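Side-chain contacts in metalloregulator ScaR (Streptococcus gordonii, PDB 3HRS), which acts as a manganese-activated transcriptional repressor of the DtxR/MntR family, a homodimer that probably binds DNA: residues H102-D106 and H107-R111; V80-V83 and H84-Y88; Y58-D62 and L63-L67. All coordinates share one frame; numbering follows the deposited sequence.

Contact 1 of 3, residues H102-D106 and H107-R111; sequences HTVSD and HFVER
Val104 and Val109 bracket the start of helix 106-115 as a hydrophobic staple, with Ser105 between them as the N-cap. This pairing of a polar cap with an apolar clasp is a familiar way to begin a helix. The apolar half starts where Val104 CG2 meets Val109 CG2 at 4.1 Å, the two side chains crossing at about a right angle. Val104 also packs on Phe108, whose ring is brought beside Val104 because CG lies anti to the backbone N (chi1 -178°). Val104 CG1 makes a CH-pi contact, 4.0 Å from the centroid of the Phe108 ring and 18° from its normal, while Leu86 of the second subunit packs against the same phenyl group. In the polar half, the hydroxyl and carbonyl of Ser105 take two successive amides: Phe108 N reaches Ser105 OG at 3.0 Å, and Val109 N reaches Ser105 O at 3.1 Å, lying in the carbonyl plane. Glu110 N continues the helix by bonding to Asp106 O. At the dimer interface, Glu96 of the second subunit bonds to the start of the helix through both carboxylate oxygens, OE1 to Ser105 OG and OE2 to His107 ND1.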
loop_
_atom_site.group_PDB
_atom_site.type_symbol
_atom_site.label_atom_id
_atom_site.label_comp_id
_atom_site.label_asym_id
_atom_site.label_seq_id
_atom_site.Cartn_x
_atom_site.Cartn_y
_atom_site.Cartn_z
ATOM N N HIS A 102 -1.213 8.149 -2.568
ATOM C CA HIS A 102 -0.080 8.959 -3.009
ATOM C C HIS A 102 1.207 8.142 -3.169
ATOM O O HIS A 102 2.280 8.689 -3.430
ATOM C CB HIS A 102 0.125 10.134 -2.047
ATOM C CG HIS A 102 -0.872 11.236 -2.239
ATOM N ND1 HIS A 102 -0.524 12.570 -2.212
ATOM C CD2 HIS A 102 -2.201 11.199 -2.494
ATOM C CE1 HIS A 102 -1.599 13.308 -2.424
ATOM N NE2 HIS A 102 -2.630 12.501 -2.600
ATOM N N THR A 103 1.072 6.828 -3.063
ATOM C CA THR A 103 2.210 5.960 -2.891
ATOM C C THR A 103 2.171 4.741 -3.794
ATOM O O THR A 103 3.139 4.456 -4.492
ATOM C CB THR A 103 2.296 5.516 -1.434
ATOM O OG1 THR A 103 2.779 6.611 -0.650
ATOM C CG2 THR A 103 3.226 4.298 -1.272
ATOM N N VAL A 104 1.072 3.999 -3.780
ATOM C CA VAL A 104 1.025 2.794 -4.590
ATOM C C VAL A 104 1.124 3.153 -6.055
ATOM O O VAL A 104 0.652 4.220 -6.490
ATOM C CB VAL A 104 -0.234 1.955 -4.354
ATOM C CG1 VAL A 104 -0.260 1.444 -2.936
ATOM C CG2 VAL A 104 -1.469 2.766 -4.676
ATOM N N SER A 105 1.757 2.245 -6.795
ATOM C CA SER A 105 1.961 2.364 -8.229
ATOM C C SER A 105 0.726 1.978 -9.027
ATOM O O SER A 105 -0.154 1.271 -8.532
ATOM C CB SER A 105 3.086 1.433 -8.646
ATOM O OG SER A 105 2.640 0.091 -8.717
ATOM N N ASP A 106 0.669 2.418 -10.277
ATOM C CA ASP A 106 -0.400 1.962 -11.155
ATOM C C ASP A 106 -0.446 0.436 -11.362
ATOM O O ASP A 106 -1.508 -0.133 -11.592
ATOM C CB ASP A 106 -0.371 2.725 -12.466
ATOM C CG ASP A 106 -0.782 4.176 -12.283
ATOM O OD1 ASP A 106 -1.193 4.528 -11.147
ATOM O OD2 ASP A 106 -0.700 4.956 -13.262
ATOM N N HIS A 107 0.689 -0.231 -11.244
ATOM C CA HIS A 107 0.704 -1.679 -11.389
ATOM C C HIS A 107 0.059 -2.345 -10.157
ATOM O O HIS A 107 -0.583 -3.401 -10.263
ATOM C CB HIS A 107 2.141 -2.171 -11.615
ATOM C CG HIS A 107 2.295 -3.664 -11.603
ATOM N ND1 HIS A 107 2.937 -4.338 -10.579
ATOM C CD2 HIS A 107 1.932 -4.610 -12.503
ATOM C CE1 HIS A 107 2.942 -5.634 -10.840
ATOM N NE2 HIS A 107 2.341 -5.827 -12.003
ATOM N N PHE A 108 0.249 -1.735 -8.991
ATOM C CA PHE A 108 -0.426 -2.198 -7.791
ATOM C C PHE A 108 -1.927 -2.089 -8.060
ATOM O O PHE A 108 -2.682 -3.023 -7.860
ATOM C CB PHE A 108 -0.033 -1.337 -6.580
ATOM C CG PHE A 108 -0.652 -1.789 -5.284
ATOM C CD1 PHE A 108 0.014 -2.703 -4.455
ATOM C CD2 PHE A 108 -1.903 -1.313 -4.889
ATOM C CE1 PHE A 108 -0.553 -3.132 -3.246
ATOM C CE2 PHE A 108 -2.490 -1.738 -3.680
ATOM C CZ PHE A 108 -1.815 -2.643 -2.858
ATOM N N VAL A 109 -2.348 -0.938 -8.552
ATOM C CA VAL A 109 -3.757 -0.710 -8.743
ATOM C C VAL A 109 -4.325 -1.693 -9.749
ATOM O O VAL A 109 -5.410 -2.216 -9.560
ATOM C CB VAL A 109 -4.037 0.752 -9.111
ATOM C CG1 VAL A 109 -5.501 0.982 -9.352
ATOM C CG2 VAL A 109 -3.574 1.646 -7.978
ATOM N N GLU A 110 -3.578 -2.003 -10.791
ATOM C CA GLU A 110 -4.084 -2.971 -11.757
ATOM C C GLU A 110 -4.216 -4.359 -11.146
ATOM O O GLU A 110 -5.237 -5.012 -11.320
ATOM C CB GLU A 110 -3.244 -3.004 -13.033
ATOM C CG GLU A 110 -3.978 -2.467 -14.251
ATOM C CD GLU A 110 -4.619 -1.098 -14.011
ATOM O OE1 GLU A 110 -3.992 -0.220 -13.374
ATOM O OE2 GLU A 110 -5.755 -0.894 -14.479
ATOM N N ARG A 111 -3.202 -4.810 -10.421
ATOM C CA ARG A 111 -3.306 -6.132 -9.796
ATOM C C ARG A 111 -4.476 -6.164 -8.786
ATOM O O ARG A 111 -5.294 -7.092 -8.790
ATOM C CB ARG A 111 -1.985 -6.517 -9.133
ATOM C CG ARG A 111 -0.768 -6.424 -10.056
ATOM C CD ARG A 111 -0.994 -7.167 -11.347
ATOM N NE ARG A 111 -1.416 -8.534 -11.089
ATOM C CZ ARG A 111 -1.530 -9.477 -12.020
ATOM N NH1 ARG A 111 -1.243 -9.207 -13.291
ATOM N NH2 ARG A 111 -1.926 -10.698 -11.675
#

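Contact 2 of 3, residues V80-V83 and H84-Y88; sequences VFLV and HHLGY
The ring of Tyr88 has Leu82 over one face, with Leu82 CD1 standing 4.2 Å above the plane and offset toward the rim. Phe81 meets two groups obliquely. The ring of His85 is turned at 44° to it with the centroids 5.3 Å apart, and Leu86 CD1 approaches Phe81 CE2 at 3.6 Å. The imidazole of His84 is instead touched at its edge, where Val83 CG2 lies near the ring plane. With CG anti to the backbone N (chi1 171°), Phe81 swings its ring along the helix toward both His85 and Leu86; the same ring also meets Phe81 of the second subunit. The backbone runs out in stages. His85 N bonds to Phe81 O at 2.9 Å, the bond from Leu86 N to Leu82 O is weak at 3.2 Å, and Tyr88 N then reaches Leu82 O at 3.0 Å, standing above the carbonyl plane. Leu82 O thus receives two amides, and the hydroxyl of Tyr88 is hydrogen-bonded to Glu96 of the same chain. Gly87, with positive phi (54°), turns the chain here, a common way to end a helix; in this dimerisation domain it makes the corner between helices 62-84 and 90-101, where the flanking Leu86 and Tyr88 pack on Phe108 of the second subunit.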
loop_
_atom_site.group_PDB
_atom_site.type_symbol
_atom_site.label_atom_id
_atom_site.label_comp_id
_atom_site.label_asym_id
_atom_site.label_seq_id
_atom_site.Cartn_x
_atom_site.Cartn_y
_atom_site.Cartn_z
ATOM N N VAL A 80 -12.485 0.232 -1.895
ATOM C CA VAL A 80 -13.042 -1.116 -1.912
ATOM C C VAL A 80 -12.131 -2.129 -1.233
ATOM O O VAL A 80 -12.604 -2.978 -0.511
ATOM C CB VAL A 80 -13.261 -1.644 -3.324
ATOM C CG1 VAL A 80 -13.524 -3.180 -3.296
ATOM C CG2 VAL A 80 -14.409 -0.909 -3.990
ATOM N N PHE A 81 -10.830 -2.064 -1.470
ATOM C CA PHE A 81 -9.951 -3.031 -0.822
ATOM C C PHE A 81 -9.965 -2.843 0.699
ATOM O O PHE A 81 -10.144 -3.790 1.426
ATOM C CB PHE A 81 -8.516 -2.982 -1.384
ATOM C CG PHE A 81 -7.517 -3.817 -0.609
ATOM C CD1 PHE A 81 -7.478 -5.196 -0.755
ATOM C CD2 PHE A 81 -6.595 -3.213 0.247
ATOM C CE1 PHE A 81 -6.530 -5.965 -0.056
ATOM C CE2 PHE A 81 -5.638 -3.971 0.945
ATOM C CZ PHE A 81 -5.604 -5.343 0.796
ATOM N N LEU A 82 -9.780 -1.616 1.167
ATOM C CA LEU A 82 -9.653 -1.362 2.593
ATOM C C LEU A 82 -10.872 -1.778 3.390
ATOM O O LEU A 82 -10.742 -2.402 4.460
ATOM C CB LEU A 82 -9.326 0.101 2.872
ATOM C CG LEU A 82 -7.937 0.451 2.328
ATOM C CD1 LEU A 82 -7.487 1.795 2.864
ATOM C CD2 LEU A 82 -6.942 -0.658 2.688
ATOM N N VAL A 83 -12.058 -1.445 2.888
ATOM C CA VAL A 83 -13.242 -1.755 3.670
ATOM C C VAL A 83 -13.682 -3.206 3.540
ATOM O O VAL A 83 -13.954 -3.851 4.549
ATOM C CB VAL A 83 -14.407 -0.745 3.489
ATOM C CG1 VAL A 83 -14.113 0.234 2.388
ATOM C CG2 VAL A 83 -15.736 -1.469 3.273
ATOM N N HIS A 84 -13.719 -3.743 2.330
ATOM C CA HIS A 84 -14.092 -5.155 2.165
ATOM C C HIS A 84 -13.077 -6.222 2.598
ATOM O O HIS A 84 -13.442 -7.306 3.066
ATOM C CB HIS A 84 -14.521 -5.419 0.748
ATOM C CG HIS A 84 -15.833 -4.802 0.415
ATOM N ND1 HIS A 84 -16.562 -5.146 -0.705
ATOM C CD2 HIS A 84 -16.567 -3.868 1.071
ATOM C CE1 HIS A 84 -17.686 -4.456 -0.731
ATOM N NE2 HIS A 84 -17.711 -3.671 0.337
ATOM N N HIS A 85 -11.805 -5.948 2.432
ATOM C CA HIS A 85 -10.832 -6.998 2.698
ATOM C C HIS A 85 -10.288 -6.813 4.084
ATOM O O HIS A 85 -10.157 -7.791 4.807
ATOM C CB HIS A 85 -9.711 -7.025 1.643
ATOM C CG HIS A 85 -10.125 -7.679 0.365
ATOM N ND1 HIS A 85 -9.316 -8.565 -0.321
ATOM C CD2 HIS A 85 -11.279 -7.597 -0.341
ATOM C CE1 HIS A 85 -9.951 -8.995 -1.400
ATOM N NE2 HIS A 85 -11.143 -8.422 -1.437
ATOM N N LEU A 86 -10.011 -5.566 4.472
ATOM C CA LEU A 86 -9.357 -5.307 5.758
ATOM C C LEU A 86 -10.293 -4.794 6.848
ATOM O O LEU A 86 -9.850 -4.465 7.942
ATOM C CB LEU A 86 -8.195 -4.337 5.567
ATOM C CG LEU A 86 -7.192 -4.752 4.473
ATOM C CD1 LEU A 86 -5.930 -3.892 4.543
ATOM C CD2 LEU A 86 -6.831 -6.234 4.598
ATOM N N GLY A 87 -11.588 -4.723 6.544
ATOM C CA GLY A 87 -12.584 -4.186 7.455
ATOM C C GLY A 87 -12.351 -2.783 8.008
ATOM O O GLY A 87 -12.754 -2.485 9.135
ATOM N N TYR A 88 -11.733 -1.912 7.221
ATOM C CA TYR A 88 -11.530 -0.515 7.628
ATOM C C TYR A 88 -12.825 0.229 7.954
ATOM O O TYR A 88 -13.874 -0.008 7.343
ATOM C CB TYR A 88 -10.737 0.261 6.556
ATOM C CG TYR A 88 -9.219 0.196 6.734
ATOM C CD1 TYR A 88 -8.545 -1.009 6.688
ATOM C CD2 TYR A 88 -8.478 1.337 6.955
ATOM C CE1 TYR A 88 -7.201 -1.072 6.867
ATOM C CE2 TYR A 88 -7.119 1.279 7.128
ATOM C CZ TYR A 88 -6.486 0.078 7.079
ATOM O OH TYR A 88 -5.119 0.017 7.242
#

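Contact 3 of 3, residues Y58-D62 and L63-L67; sequences YLLTD and LGLKL
A chi1 of 71° sets Thr61 OG1 between its own backbone N and carbonyl carbon, where it accepts the amide of Gly64. In Asp62, a chi1 of -176° carries the carboxylate to the side of Lys66. The first of these makes Thr61 the N-cap of helix 62-84: Gly64 N to Thr61 OG1 measures 2.9 Å and the bond is nearly straight at 166°. The hydroxyl has a second hydrogen-bond partner in Glu48 O, which ties the cap to the chain before strand 50-53. Thr61 O takes Leu65 N at 3.0 Å, and Asp62 O takes Lys66 N at 2.9 Å, both nearly along the C=O axis. Beside these backbone bonds, Leu60 and Leu65 form a hydrophobic staple, with Leu65 CD1 placed 3.5 Å from both Leu60 CB and Leu60 CD2. On the exposed flank, Asp62 and Lys66 form a salt bridge one helical turn apart, OD1 to NZ at 3.6 Å. The lysine runs extended until a bend at its last torsion, and its CD also passes beside Asp62 OD1. The whole turn joins the two-stranded antiparallel sheet to helix 62-84, while Leu60 and Leu67 reach across to Leu8 on helix 4-13.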
loop_
_atom_site.group_PDB
_atom_site.type_symbol
_atom_site.label_atom_id
_atom_site.label_comp_id
_atom_site.label_asym_id
_atom_site.label_seq_id
_atom_site.Cartn_x
_atom_site.Cartn_y
_atom_site.Cartn_z
ATOM N N TYR A 58 -11.922 26.635 -17.437
ATOM C CA TYR A 58 -11.075 25.608 -18.031
ATOM C C TYR A 58 -11.919 24.440 -18.499
ATOM O O TYR A 58 -12.955 24.142 -17.906
ATOM C CB TYR A 58 -10.045 25.107 -17.042
ATOM C CG TYR A 58 -9.231 26.181 -16.386
ATOM C CD1 TYR A 58 -9.607 26.705 -15.167
ATOM C CD2 TYR A 58 -8.069 26.646 -16.965
ATOM C CE1 TYR A 58 -8.854 27.679 -14.545
ATOM C CE2 TYR A 58 -7.305 27.619 -16.347
ATOM C CZ TYR A 58 -7.704 28.132 -15.138
ATOM O OH TYR A 58 -6.948 29.098 -14.516
ATOM N N LEU A 59 -11.477 23.796 -19.570
ATOM C CA LEU A 59 -12.056 22.540 -20.033
ATOM C C LEU A 59 -10.961 21.510 -19.966
ATOM O O LEU A 59 -9.800 21.822 -20.214
ATOM C CB LEU A 59 -12.526 22.641 -21.488
ATOM C CG LEU A 59 -13.912 23.158 -21.911
ATOM C CD1 LEU A 59 -14.396 24.237 -20.992
ATOM C CD2 LEU A 59 -13.877 23.655 -23.379
ATOM N N LEU A 60 -11.314 20.276 -19.655
ATOM C CA LEU A 60 -10.306 19.226 -19.638
ATOM C C LEU A 60 -10.134 18.593 -21.013
ATOM O O LEU A 60 -11.096 18.433 -21.792
ATOM C CB LEU A 60 -10.615 18.161 -18.595
ATOM C CG LEU A 60 -10.188 18.592 -17.196
ATOM C CD1 LEU A 60 -11.086 19.719 -16.745
ATOM C CD2 LEU A 60 -10.261 17.443 -16.216
ATOM N N THR A 61 -8.889 18.239 -21.298
ATOM C CA THR A 61 -8.543 17.602 -22.541
ATOM C C THR A 61 -8.757 16.115 -22.372
ATOM O O THR A 61 -8.929 15.654 -21.244
ATOM C CB THR A 61 -7.064 17.855 -22.866
ATOM O OG1 THR A 61 -6.261 17.106 -21.958
ATOM C CG2 THR A 61 -6.749 19.333 -22.699
ATOM N N ASP A 62 -8.745 15.360 -23.469
ATOM C CA ASP A 62 -8.788 13.921 -23.326
ATOM C C ASP A 62 -7.670 13.435 -22.379
ATOM O O ASP A 62 -7.914 12.636 -21.468
ATOM C CB ASP A 62 -8.765 13.192 -24.667
ATOM C CG ASP A 62 -8.910 11.676 -24.506
ATOM O OD1 ASP A 62 -7.882 11.014 -24.182
ATOM O OD2 ASP A 62 -10.046 11.155 -24.685
ATOM N N LEU A 63 -6.457 13.925 -22.546
ATOM C CA LEU A 63 -5.407 13.490 -21.611
ATOM C C LEU A 63 -5.809 13.801 -20.158
ATOM O O LEU A 63 -5.608 12.965 -19.264
ATOM C CB LEU A 63 -4.059 14.119 -21.936
ATOM C CG LEU A 63 -2.831 13.527 -21.266
ATOM C CD1 LEU A 63 -2.290 12.392 -22.118
ATOM C CD2 LEU A 63 -1.777 14.581 -21.083
ATOM N N GLY A 64 -6.404 14.975 -19.929
ATOM C CA GLY A 64 -6.927 15.313 -18.609
ATOM C C GLY A 64 -7.925 14.304 -18.012
ATOM O O GLY A 64 -7.688 13.741 -16.944
ATOM N N LEU A 65 -9.044 14.090 -18.702
ATOM C CA LEU A 65 -10.012 13.082 -18.327
ATOM C C LEU A 65 -9.383 11.705 -18.117
ATOM O O LEU A 65 -9.712 10.987 -17.165
ATOM C CB LEU A 65 -11.101 12.979 -19.389
ATOM C CG LEU A 65 -12.276 13.939 -19.142
ATOM C CD1 LEU A 65 -11.909 14.952 -18.064
ATOM C CD2 LEU A 65 -12.696 14.647 -20.429
ATOM N N LYS A 66 -8.480 11.320 -18.999
ATOM C CA LYS A 66 -7.898 10.015 -18.845
ATOM C C LYS A 66 -7.162 9.942 -17.498
ATOM O O LYS A 66 -7.156 8.887 -16.839
ATOM C CB LYS A 66 -6.985 9.682 -20.027
ATOM C CG LYS A 66 -7.691 8.876 -21.132
ATOM C CD LYS A 66 -6.685 8.436 -22.225
ATOM C CE LYS A 66 -7.332 7.475 -23.230
ATOM N NZ LYS A 66 -8.828 7.689 -23.337
ATOM N N LEU A 67 -6.582 11.066 -17.069
ATOM C CA LEU A 67 -5.863 11.111 -15.794
ATOM C C LEU A 67 -6.826 11.076 -14.637
ATOM O O LEU A 67 -6.614 10.339 -13.669
ATOM C CB LEU A 67 -5.093 12.392 -15.650
ATOM C CG LEU A 67 -3.706 12.369 -15.020
ATOM C CD1 LEU A 67 -3.677 13.547 -14.081
ATOM C CD2 LEU A 67 -3.377 11.111 -14.254
#

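From the N terminus, contact 3 comes first, turning strand 57-60 into helix 62-84 and so joining the DNA-binding part to the long helix. That helix then runs to contact 2, where its far end turns toward helix 90-101; the nearest atoms of these two contacts are about 17 Å apart. Contact 1 spans the loop after helix 90-101 and opens helix 106-115. The three lie in series, none nested or crossing, and none touches another within the chain. Contacts 1 and 3 both begin helices, while contact 2 ends one. Contacts 1 and 2 meet across the dimer: Phe108 and His107 of one subunit pack on Leu86 and Tyr88 of the other.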